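Local atomic coordinates of putative uncharacterized protein PH0594 (Pyrococcus horikoshii, PDB entry 4HXF), a protein that probably acts as a serine peptidase of the prolyl oligopeptidase family, an acylaminoacyl peptidase that assembles into a self-compartmentalizing hexamer. Residues A[140-145]-A[575-580]; A[351-356]-A[362-367]; A[220-225]-A[230-235]; A[46-49]-A[54-57]. One frame throughout, in Å; residues are numbered along the deposited sequence. Where two conformers were deposited one is given.

Contact 1. Residues A[140-145]-A[575-580]. With Y3A (N-[(benzyloxy)carbonyl]glycyl-N-[(2S,3R)-4-chloro-3-hydroxy-1-phenylbutan-2-yl]glycinamide), chain B.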
# COMPACT_ATOMS: atom_id res chain seq x y z
N TRP A 140 -9.30 -34.26 -10.85
CA TRP A 140 -9.62 -32.91 -11.37
C TRP A 140 -10.83 -32.90 -12.24
O TRP A 140 -11.34 -33.97 -12.65
CB TRP A 140 -8.35 -32.35 -12.06
CG TRP A 140 -7.86 -33.12 -13.31
CD1 TRP A 140 -8.43 -34.14 -13.96
CD2 TRP A 140 -6.59 -32.83 -13.94
NE1 TRP A 140 -7.59 -34.58 -15.02
CE2 TRP A 140 -6.44 -33.77 -15.06
CE3 TRP A 140 -5.57 -31.89 -13.70
CZ2 TRP A 140 -5.32 -33.73 -15.90
CZ3 TRP A 140 -4.46 -31.89 -14.51
CH2 TRP A 140 -4.36 -32.77 -15.60
N PHE A 141 -11.41 -31.74 -12.45
CA PHE A 141 -12.55 -31.61 -13.32
C PHE A 141 -12.49 -30.29 -14.04
O PHE A 141 -12.22 -29.27 -13.47
CB PHE A 141 -13.88 -31.79 -12.59
CG PHE A 141 -15.00 -32.29 -13.47
CD1 PHE A 141 -15.22 -33.62 -13.60
CD2 PHE A 141 -15.85 -31.43 -14.19
CE1 PHE A 141 -16.14 -34.15 -14.44
CE2 PHE A 141 -16.83 -31.94 -15.01
CZ PHE A 141 -17.02 -33.27 -15.11
N ASP A 142 -12.80 -30.34 -15.32
CA ASP A 142 -12.79 -29.12 -16.14
C ASP A 142 -13.65 -28.03 -15.55
O ASP A 142 -14.80 -28.27 -15.19
CB ASP A 142 -13.28 -29.45 -17.58
CG ASP A 142 -13.05 -28.28 -18.53
OD1 ASP A 142 -11.87 -28.01 -18.76
OD2 ASP A 142 -14.06 -27.59 -18.81
N ASN A 143 -13.09 -26.83 -15.49
CA ASN A 143 -13.81 -25.64 -15.01
C ASN A 143 -14.10 -25.68 -13.50
O ASN A 143 -14.81 -24.82 -12.98
CB ASN A 143 -15.12 -25.39 -15.72
CG ASN A 143 -15.46 -23.86 -15.77
OD1 ASN A 143 -14.57 -23.01 -15.79
ND2 ASN A 143 -16.72 -23.56 -15.74
N MET A 144 -13.46 -26.61 -12.80
CA MET A 144 -13.57 -26.76 -11.36
C MET A 144 -12.22 -26.80 -10.70
O MET A 144 -12.15 -26.39 -9.55
CB MET A 144 -14.31 -28.02 -10.98
CG MET A 144 -15.72 -28.00 -11.42
SD MET A 144 -16.67 -29.41 -11.05
CE MET A 144 -18.23 -28.76 -11.73
N GLY A 145 -11.17 -27.36 -11.33
CA GLY A 145 -9.83 -27.44 -10.84
C GLY A 145 -9.47 -28.85 -10.30
O GLY A 145 -10.20 -29.87 -10.55
N LYS A 575 -4.13 -19.56 -19.18
CA LYS A 575 -5.35 -19.79 -18.41
C LYS A 575 -6.42 -20.31 -19.34
O LYS A 575 -6.31 -20.28 -20.56
CB LYS A 575 -5.88 -18.51 -17.71
CG LYS A 575 -4.88 -17.80 -16.80
CD LYS A 575 -4.49 -18.69 -15.62
N GLY A 576 -7.44 -20.88 -18.75
CA GLY A 576 -8.61 -21.28 -19.47
C GLY A 576 -8.90 -22.78 -19.45
O GLY A 576 -8.03 -23.61 -19.66
N ALA A 577 -10.17 -23.12 -19.30
CA ALA A 577 -10.68 -24.51 -19.32
C ALA A 577 -11.05 -24.88 -20.75
O ALA A 577 -10.64 -24.20 -21.76
CB ALA A 577 -11.83 -24.69 -18.31
N HIS A 578 -11.77 -25.96 -20.89
CA HIS A 578 -12.13 -26.52 -22.20
C HIS A 578 -12.85 -25.51 -23.08
O HIS A 578 -12.60 -25.43 -24.29
CB HIS A 578 -12.98 -27.76 -21.91
CG HIS A 578 -13.22 -28.68 -23.09
ND1 HIS A 578 -12.20 -29.25 -23.87
CD2 HIS A 578 -14.44 -29.23 -23.53
CE1 HIS A 578 -12.75 -30.05 -24.80
NE2 HIS A 578 -14.15 -30.04 -24.59
N GLY A 579 -13.68 -24.71 -22.43
CA GLY A 579 -14.50 -23.71 -23.14
C GLY A 579 -13.88 -22.32 -23.26
O GLY A 579 -14.61 -21.37 -23.49
N HIS A 580 -12.56 -22.19 -23.11
CA HIS A 580 -11.92 -20.87 -23.04
C HIS A 580 -12.13 -20.00 -24.27
O HIS A 580 -12.07 -18.78 -24.12
CB HIS A 580 -10.44 -21.02 -22.79
CG HIS A 580 -9.67 -21.60 -23.97
ND1 HIS A 580 -8.80 -20.84 -24.72
CD2 HIS A 580 -9.53 -22.91 -24.40
CE1 HIS A 580 -8.21 -21.62 -25.66
NE2 HIS A 580 -8.69 -22.90 -25.49
N3 Y3A B . -19.33 -33.54 -23.08
CA3 Y3A B . -18.45 -34.38 -23.91
C3 Y3A B . -17.10 -33.65 -23.95
O3 Y3A B . -16.70 -32.81 -23.17
C4 Y3A B . -15.34 -31.84 -26.22
O4 Y3A B . -16.02 -32.17 -27.37
CA4 Y3A B . -15.07 -33.12 -25.45
N4 Y3A B . -16.39 -33.79 -25.32
CB4 Y3A B . -14.27 -34.21 -26.21
CG4 Y3A B . -14.05 -35.46 -25.42
CD1 Y3A B . -13.29 -35.53 -24.24
CD2 Y3A B . -14.55 -36.66 -25.91
CE1 Y3A B . -13.09 -36.71 -23.54
CE2 Y3A B . -14.36 -37.85 -25.22
CZ4 Y3A B . -13.67 -37.87 -24.05
C15 Y3A B . -15.72 -30.58 -25.35
O HOH W 1 -14.91 -25.20 -19.85
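The carboxylate of Asp142 and the imidazole of His578 stand nearly perpendicular, with planes 86° apart. The ring carries the bound inhibitor Y3A at its edge, where His578 NE2 is covalently joined to Y3A C15 at 1.8 Å. Y3A C4 lies in the same ring plane. Asp142 does not touch the ring. Asp142 OD2 comes 3.3 Å from His578 CB. Asp142 OD1 accepts from the backbone His578 N at 3.0 Å, on the syn side and 19° out of the carboxylate plane. The same OD1 also accepts from Tyr547 N. Water 1 donates a hydrogen bond to Asp142 OD2 at 2.7 Å and accepts one from Gly579 N. Both carboxylate oxygens are therefore occupied. Asp142 CG lies opposite its own backbone N (chi1 -170°), which carries the carboxylate to the backbone of the histidine loop. Ala577 CB packs beside it, 3.4 Å from Asp142 OD1. His578 ND1 is hydrogen-bonded to Asp546, consistent with a Ser-His-Asp triad with Ser466. Asp142 would then be a second-shell residue that holds the backbone of this histidine. Residues 140-145 form a bulged turn inserted between strands 117-124 and 151-158 of a propeller blade. Residues 575-580 follow strand 568-573, at one edge of the hydrolase sheet, and lead through the N-cap Gly579 into helix 580-583.

Contact 2. Residues A[351-356]-A[362-367]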
# COMPACT_ATOMS: atom_id res chain seq x y z
N PRO A 351 -26.97 -18.91 -42.73
CA PRO A 351 -26.55 -20.18 -43.31
C PRO A 351 -27.65 -20.71 -44.23
O PRO A 351 -28.88 -20.41 -44.05
CB PRO A 351 -26.30 -21.05 -42.11
CG PRO A 351 -26.95 -20.43 -40.97
CD PRO A 351 -27.05 -18.97 -41.26
N ARG A 352 -27.24 -21.39 -45.26
CA ARG A 352 -28.12 -22.14 -46.16
C ARG A 352 -28.09 -23.62 -45.80
O ARG A 352 -26.99 -24.25 -45.88
CB ARG A 352 -27.69 -21.96 -47.61
CG ARG A 352 -28.52 -22.86 -48.56
CD ARG A 352 -28.46 -22.50 -50.01
NE ARG A 352 -29.26 -21.30 -50.29
CZ ARG A 352 -29.39 -20.75 -51.51
NH1 ARG A 352 -28.78 -21.28 -52.58
NH2 ARG A 352 -30.08 -19.64 -51.65
N HIS A 353 -29.25 -24.21 -45.47
CA HIS A 353 -29.36 -25.59 -45.11
C HIS A 353 -29.34 -26.42 -46.40
O HIS A 353 -29.93 -26.01 -47.44
CB HIS A 353 -30.66 -25.81 -44.36
CG HIS A 353 -30.99 -27.24 -44.11
ND1 HIS A 353 -32.01 -27.87 -44.74
CD2 HIS A 353 -30.35 -28.18 -43.36
CE1 HIS A 353 -32.02 -29.18 -44.35
NE2 HIS A 353 -31.03 -29.36 -43.47
N PHE A 354 -28.71 -27.57 -46.35
CA PHE A 354 -28.78 -28.59 -47.43
C PHE A 354 -28.79 -29.97 -46.87
O PHE A 354 -28.27 -30.24 -45.80
CB PHE A 354 -27.65 -28.48 -48.47
CG PHE A 354 -26.26 -28.76 -47.94
CD1 PHE A 354 -25.57 -29.98 -48.25
CD2 PHE A 354 -25.53 -27.79 -47.21
CE1 PHE A 354 -24.29 -30.24 -47.74
CE2 PHE A 354 -24.23 -28.06 -46.77
CZ PHE A 354 -23.58 -29.28 -47.05
N ARG A 355 -29.48 -30.87 -47.57
CA ARG A 355 -29.40 -32.26 -47.22
C ARG A 355 -28.40 -32.99 -48.10
O ARG A 355 -28.15 -32.60 -49.28
CB ARG A 355 -30.81 -32.86 -47.49
CG ARG A 355 -31.88 -32.31 -46.59
CD ARG A 355 -31.76 -32.78 -45.19
NE ARG A 355 -32.24 -34.13 -45.04
CZ ARG A 355 -32.23 -34.85 -43.91
NH1 ARG A 355 -31.67 -34.40 -42.80
NH2 ARG A 355 -32.79 -36.06 -43.90
N PHE A 356 -27.86 -34.07 -47.59
CA PHE A 356 -26.94 -34.88 -48.39
C PHE A 356 -26.99 -36.33 -47.93
O PHE A 356 -27.29 -36.61 -46.76
CB PHE A 356 -25.51 -34.28 -48.31
CG PHE A 356 -24.83 -34.35 -46.95
CD1 PHE A 356 -25.02 -33.33 -45.99
CD2 PHE A 356 -23.98 -35.39 -46.64
CE1 PHE A 356 -24.39 -33.44 -44.76
CE2 PHE A 356 -23.30 -35.45 -45.42
CZ PHE A 356 -23.52 -34.47 -44.50
N GLU A 362 -29.31 -39.98 -44.66
CA GLU A 362 -29.45 -38.60 -45.19
C GLU A 362 -29.25 -37.64 -44.04
O GLU A 362 -29.80 -37.84 -42.96
CB GLU A 362 -30.79 -38.41 -45.93
CG GLU A 362 -30.90 -37.02 -46.61
CD GLU A 362 -32.16 -36.84 -47.45
OE1 GLU A 362 -33.00 -35.99 -47.06
OE2 GLU A 362 -32.35 -37.66 -48.37
N LEU A 363 -28.37 -36.63 -44.20
CA LEU A 363 -27.92 -35.77 -43.07
C LEU A 363 -28.11 -34.30 -43.42
O LEU A 363 -28.33 -33.93 -44.62
CB LEU A 363 -26.38 -35.99 -42.86
CG LEU A 363 -25.91 -37.40 -42.56
CD1 LEU A 363 -24.38 -37.37 -42.22
CD2 LEU A 363 -26.61 -37.98 -41.43
N ASP A 364 -28.04 -33.49 -42.37
CA ASP A 364 -28.09 -32.05 -42.46
C ASP A 364 -26.69 -31.43 -42.57
O ASP A 364 -25.79 -31.77 -41.79
CB ASP A 364 -28.75 -31.49 -41.22
CG ASP A 364 -30.28 -31.74 -41.18
OD1 ASP A 364 -30.97 -31.68 -42.20
OD2 ASP A 364 -30.73 -31.95 -40.04
N GLY A 365 -26.56 -30.52 -43.54
CA GLY A 365 -25.38 -29.63 -43.62
C GLY A 365 -25.90 -28.22 -43.78
O GLY A 365 -27.08 -27.92 -44.06
N TRP A 366 -25.00 -27.30 -43.48
CA TRP A 366 -25.17 -25.88 -43.77
C TRP A 366 -23.92 -25.23 -44.38
O TRP A 366 -22.81 -25.69 -44.13
CB TRP A 366 -25.53 -25.05 -42.52
CG TRP A 366 -26.81 -25.46 -41.82
CD1 TRP A 366 -28.04 -24.87 -41.93
CD2 TRP A 366 -27.01 -26.58 -40.90
NE1 TRP A 366 -29.01 -25.56 -41.21
CE2 TRP A 366 -28.43 -26.58 -40.54
CE3 TRP A 366 -26.19 -27.57 -40.38
CZ2 TRP A 366 -28.94 -27.49 -39.71
CZ3 TRP A 366 -26.75 -28.52 -39.51
CH2 TRP A 366 -28.06 -28.46 -39.17
N TYR A 367 -24.14 -24.15 -45.13
CA TYR A 367 -23.00 -23.34 -45.52
C TYR A 367 -23.31 -21.91 -45.62
O TYR A 367 -24.48 -21.52 -45.72
CB TYR A 367 -22.47 -23.86 -46.86
CG TYR A 367 -23.29 -23.58 -48.06
CD1 TYR A 367 -24.21 -24.55 -48.54
CD2 TYR A 367 -23.11 -22.45 -48.84
CE1 TYR A 367 -24.93 -24.34 -49.65
CE2 TYR A 367 -23.85 -22.29 -49.99
CZ TYR A 367 -24.74 -23.26 -50.39
OH TYR A 367 -25.42 -23.08 -51.59
O HOH W 2 -27.62 -24.32 -52.60
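Arg352 to Phe356 and Leu363 to Tyr367 pair as an antiparallel beta hairpin at the edge of the mixed alpha/beta-hydrolase sheet. Six backbone bonds join Arg352 with Tyr367, Phe354 with Gly365, and Phe356 with Leu363. Each of these pairs is satisfied in both directions. Asp364 OD1 is gripped by two side-chain donors from opposite faces of its carboxylate. His353 NE2 donates to it at 2.6 Å, and Arg355 NH1 forms a salt bridge with it at 2.9 Å. The other oxygen, Asp364 OD2, is hydrogen-bonded to Tyr421. Arg355 bends back over the opposite strand (chi2 -71°, chi3 -77°), and its NE reaches the anti lone pair of Glu362 OE1 at 2.8 Å. Glu362 OE2 pairs with Lys357. An asparagine at Asp364 would probably weaken this network, since Arg355 NH1 would lose a charged mate and His353 NE2 a strong acceptor. Trp366 NE1 is taken by Tyr394 OH, while His353 CD2 sits over one face of the indole. On the other side of the sheet, Phe354 and Phe356 pack against helix 436-451. Tyr367 OH is bonded to Glu452 and also accepts from water 2, which receives a long bond from Arg352 NH1. Gly365 CA lies over the Phe354 ring, 4.0 Å from its centroid, and a CB there would clash with Phe354 CZ.

Contact 3. Residues A[220-225]-A[230-235]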
# COMPACT_ATOMS: atom_id res chain seq x y z
N TYR A 220 -31.51 -37.76 -12.12
CA TYR A 220 -31.36 -36.98 -10.89
C TYR A 220 -32.47 -35.96 -10.83
O TYR A 220 -33.15 -35.69 -11.83
CB TYR A 220 -29.91 -36.39 -10.78
CG TYR A 220 -29.58 -35.43 -11.91
CD1 TYR A 220 -29.06 -35.91 -13.12
CD2 TYR A 220 -29.65 -34.06 -11.75
CE1 TYR A 220 -28.64 -35.09 -14.14
CE2 TYR A 220 -29.28 -33.21 -12.83
CZ TYR A 220 -28.85 -33.75 -14.01
OH TYR A 220 -28.45 -32.95 -15.10
N ALA A 221 -32.69 -35.36 -9.66
CA ALA A 221 -33.83 -34.43 -9.48
C ALA A 221 -33.38 -33.02 -9.97
O ALA A 221 -32.26 -32.52 -9.67
CB ALA A 221 -34.28 -34.41 -8.00
N ILE A 222 -34.19 -32.40 -10.78
CA ILE A 222 -33.93 -31.08 -11.32
C ILE A 222 -34.91 -30.00 -10.86
O ILE A 222 -34.51 -28.80 -10.92
CB ILE A 222 -33.83 -31.12 -12.88
CG1 ILE A 222 -35.04 -31.63 -13.58
CG2 ILE A 222 -32.49 -31.85 -13.26
CD1 ILE A 222 -35.18 -31.29 -15.06
N ASP A 223 -36.14 -30.36 -10.46
CA ASP A 223 -37.13 -29.38 -10.07
C ASP A 223 -38.24 -30.00 -9.26
O ASP A 223 -38.30 -31.21 -9.16
CB ASP A 223 -37.63 -28.65 -11.35
CG ASP A 223 -38.18 -27.21 -11.09
OD1 ASP A 223 -38.05 -26.72 -9.94
OD2 ASP A 223 -38.76 -26.67 -12.04
N SER A 224 -39.05 -29.17 -8.64
CA SER A 224 -40.20 -29.55 -7.90
C SER A 224 -41.20 -28.46 -7.91
O SER A 224 -40.87 -27.24 -7.90
CB SER A 224 -39.76 -29.89 -6.47
OG SER A 224 -40.90 -30.02 -5.58
N ASP A 225 -42.45 -28.85 -7.87
CA ASP A 225 -43.52 -27.86 -7.62
C ASP A 225 -44.15 -28.03 -6.23
O ASP A 225 -45.27 -27.53 -6.02
CB ASP A 225 -44.58 -27.97 -8.70
CG ASP A 225 -45.33 -29.24 -8.66
OD1 ASP A 225 -45.25 -30.03 -7.73
OD2 ASP A 225 -46.02 -29.43 -9.71
N LEU A 230 -39.46 -33.34 -10.54
CA LEU A 230 -39.05 -33.53 -11.92
C LEU A 230 -37.66 -34.12 -11.99
O LEU A 230 -36.71 -33.62 -11.37
CB LEU A 230 -39.07 -32.14 -12.60
CG LEU A 230 -38.95 -32.11 -14.13
CD1 LEU A 230 -40.10 -32.80 -14.93
CD2 LEU A 230 -38.72 -30.63 -14.61
N LEU A 231 -37.56 -35.21 -12.72
CA LEU A 231 -36.37 -36.02 -12.83
C LEU A 231 -35.85 -35.94 -14.27
O LEU A 231 -36.66 -35.94 -15.23
CB LEU A 231 -36.70 -37.49 -12.45
CG LEU A 231 -37.20 -37.76 -11.00
CD1 LEU A 231 -37.75 -39.22 -10.91
CD2 LEU A 231 -36.08 -37.52 -9.98
N TYR A 232 -34.55 -35.97 -14.37
CA TYR A 232 -33.84 -35.81 -15.66
C TYR A 232 -32.91 -36.91 -15.91
O TYR A 232 -31.98 -37.12 -15.10
CB TYR A 232 -33.07 -34.47 -15.64
CG TYR A 232 -32.41 -34.17 -16.98
CD1 TYR A 232 -33.10 -33.51 -18.04
CD2 TYR A 232 -31.08 -34.48 -17.17
CE1 TYR A 232 -32.46 -33.25 -19.25
CE2 TYR A 232 -30.43 -34.20 -18.33
CZ TYR A 232 -31.13 -33.58 -19.38
OH TYR A 232 -30.45 -33.27 -20.57
N GLY A 233 -33.15 -37.68 -17.02
CA GLY A 233 -32.28 -38.75 -17.38
C GLY A 233 -33.12 -39.90 -17.88
O GLY A 233 -33.97 -39.69 -18.71
N LYS A 234 -32.82 -41.09 -17.40
CA LYS A 234 -33.62 -42.32 -17.66
C LYS A 234 -33.67 -43.14 -16.39
O LYS A 234 -32.77 -43.02 -15.54
CB LYS A 234 -33.01 -43.15 -18.76
CG LYS A 234 -32.85 -42.45 -20.11
CD LYS A 234 -34.12 -42.25 -20.84
CE LYS A 234 -34.81 -43.56 -21.20
NZ LYS A 234 -34.13 -44.22 -22.31
N PRO A 235 -34.65 -44.12 -16.27
CA PRO A 235 -34.52 -44.98 -15.08
C PRO A 235 -33.22 -45.75 -15.10
O PRO A 235 -32.58 -45.95 -14.05
CB PRO A 235 -35.74 -45.98 -15.19
CG PRO A 235 -36.82 -45.10 -15.75
CD PRO A 235 -36.05 -44.19 -16.78
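Ile222 wedges between Leu230 and Tyr232. Its CD1 meets Leu230 CD2 at 3.6 Å, and its CG2 meets Tyr232 CB, also at 3.6 Å. The CG1 branch sits between the backbone N and the carbonyl carbon (chi1 59°), which turns it toward the neighbouring strand, where CD1 meets Leu230. Tyr220 and Tyr232 lie alongside each other and point the same way. Their rings are oblique, with planes at 65°, and Tyr220 OH comes 3.7 Å from Tyr232 CD2. Replacing Tyr220 with an alanine would remove the ring that lies alongside Tyr232 and would probably open a gap there. On the other face of the sheet, Ala221 CB touches Leu231 CD2 at 4.1 Å.

The backbone sets these positions. Tyr220 and Tyr232 exchange two hydrogen bonds. Leu230 O accepts from Ile222 N at 2.9 Å and, weakly, from Asp223 N at 3.4 Å. Leu230 N returns a bond to Asp223 O. Two residues thus face one, and Ile222 is turned out of the normal alternation.

Further out, Tyr232 OH is hydrogen-bonded to Val264 O, and its side chain lies close to Asp244 and Glu263, which bind a magnesium ion. Asp223 OD2 forms a salt bridge with Arg270. Ile222 and Leu230 both pack on Ala267 of strand 264-270, the first strand of the next sheet. Strand 182-188 of the preceding sheet receives Tyr220 and Ala221. The arrangement is a hairpin with a classic beta bulge, joining the first two strands of a four-stranded beta-propeller blade.

Contact 4. Residues A[46-49]-A[54-57]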
# COMPACT_ATOMS: atom_id res chain seq x y z
N VAL A 46 -30.83 -7.08 -14.58
CA VAL A 46 -31.87 -6.19 -15.07
C VAL A 46 -33.19 -6.77 -14.65
O VAL A 46 -33.43 -7.98 -14.79
CB VAL A 46 -31.80 -6.03 -16.61
CG1 VAL A 46 -32.90 -5.03 -17.09
CG2 VAL A 46 -30.37 -5.60 -17.01
N ILE A 47 -34.05 -5.95 -14.10
CA ILE A 47 -35.41 -6.36 -13.69
C ILE A 47 -36.36 -5.55 -14.49
O ILE A 47 -36.34 -4.28 -14.49
CB ILE A 47 -35.64 -6.08 -12.19
CG1 ILE A 47 -34.55 -6.89 -11.35
CG2 ILE A 47 -37.07 -6.40 -11.76
CD1 ILE A 47 -34.18 -6.22 -10.08
N GLU A 48 -37.17 -6.26 -15.26
CA GLU A 48 -38.18 -5.60 -16.09
C GLU A 48 -39.56 -5.82 -15.60
O GLU A 48 -39.93 -6.94 -15.20
CB GLU A 48 -38.18 -6.03 -17.51
CG GLU A 48 -36.85 -5.83 -18.05
CD GLU A 48 -36.83 -5.65 -19.54
OE1 GLU A 48 -37.87 -5.59 -20.27
OE2 GLU A 48 -35.67 -5.64 -19.95
N ASN A 49 -40.34 -4.74 -15.64
CA ASN A 49 -41.73 -4.91 -15.13
C ASN A 49 -42.58 -4.88 -16.35
O ASN A 49 -42.65 -3.81 -16.94
CB ASN A 49 -42.22 -3.81 -14.19
CG ASN A 49 -43.72 -4.03 -13.81
OD1 ASN A 49 -44.61 -4.01 -14.66
ND2 ASN A 49 -43.95 -4.39 -12.58
N SER A 54 -40.52 -0.74 -18.38
CA SER A 54 -39.58 -0.15 -17.32
C SER A 54 -38.52 -1.17 -16.77
O SER A 54 -38.85 -2.31 -16.55
CB SER A 54 -40.38 0.46 -16.18
OG SER A 54 -40.70 -0.42 -15.16
N ARG A 55 -37.29 -0.68 -16.57
CA ARG A 55 -36.17 -1.49 -16.13
C ARG A 55 -35.52 -0.87 -14.96
O ARG A 55 -35.33 0.33 -14.90
CB ARG A 55 -35.05 -1.55 -17.22
CG ARG A 55 -35.32 -2.33 -18.41
CD ARG A 55 -34.18 -2.30 -19.38
NE ARG A 55 -34.56 -3.16 -20.43
CZ ARG A 55 -34.08 -3.12 -21.65
NH1 ARG A 55 -33.10 -2.24 -22.00
NH2 ARG A 55 -34.55 -3.97 -22.51
N LYS A 56 -35.10 -1.71 -14.05
CA LYS A 56 -34.27 -1.39 -12.94
C LYS A 56 -33.12 -2.35 -12.84
O LYS A 56 -33.10 -3.37 -13.57
CB LYS A 56 -35.17 -1.30 -11.67
CG LYS A 56 -35.97 -2.48 -11.18
CD LYS A 56 -37.03 -1.92 -10.10
CE LYS A 56 -38.27 -2.84 -10.00
NZ LYS A 56 -39.26 -2.48 -8.87
N PHE A 57 -32.12 -1.98 -12.04
CA PHE A 57 -30.82 -2.62 -12.11
C PHE A 57 -30.22 -2.95 -10.78
O PHE A 57 -30.44 -2.22 -9.78
CB PHE A 57 -29.82 -1.63 -12.73
CG PHE A 57 -30.30 -1.01 -14.02
CD1 PHE A 57 -30.73 0.31 -14.00
CD2 PHE A 57 -30.45 -1.78 -15.15
CE1 PHE A 57 -31.25 0.90 -15.16
CE2 PHE A 57 -30.96 -1.20 -16.31
CZ PHE A 57 -31.37 0.15 -16.31
O HOH W 3 -37.21 -4.63 -22.74
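Glu48 and Arg55 form the salt bridge of this hairpin. They run side by side, and Arg55 NE reaches Glu48 OE2 at 2.8 Å from well above the carboxylate plane, 63° out of it. Arg55 NH2 adds a weak bond to the same oxygen, which is also bonded to Tyr29 OH. Water 3 donates to Glu48 OE1 at 2.7 Å and is weakly held by Arg55 NH2.

Backbone bonds join the two strands. Ile47 and Lys56 exchange two, with Ile47 N to Lys56 O at 2.8 Å. Asn49 N also donates to Ser54 O at 3.0 Å.

Apolar contacts come from aliphatic carbons. Val46 CG1 lies against Arg55 CD at 3.8 Å, and Val46 CG2 meets the edge of the Phe57 ring. On the opposite face, Lys56 CG packs on Ile47 CB, also at 3.8 Å. Beyond CG the lysine chain is extended, and its NZ is bonded to Leu92 O.

A third subunit borders strand 54-59. Its Glu160 forms a salt bridge with Arg55 NH1, and its Ser96 is bonded to Phe57 N. Arg55 is thus shared by carboxylates of two chains. Glu48 holds the arginine from within the blade, and this probably orients it for the partner in the hexamer.

Overall arrangement
Contact 1 is the one at the active site: it holds the inhibitor-bound His578 and joins the propeller to the hydrolase domain. Contact 3 comes nearest to it, with closest atoms about 11 Å apart, and belongs to another propeller blade, beside a magnesium site. Contact 2 lies in the hydrolase sheet, at the edge opposite strand 568-573, which leads into 575-580. Its centre is about 33 Å from that of contact 1, across the centre of the chain. Contact 4 pairs the last two strands of the first blade, about 41 Å from contact 2 between centres, and faces a third subunit. None of the four touches another. Contacts 2 and 3 fall within the long chain span that contact 1 brackets.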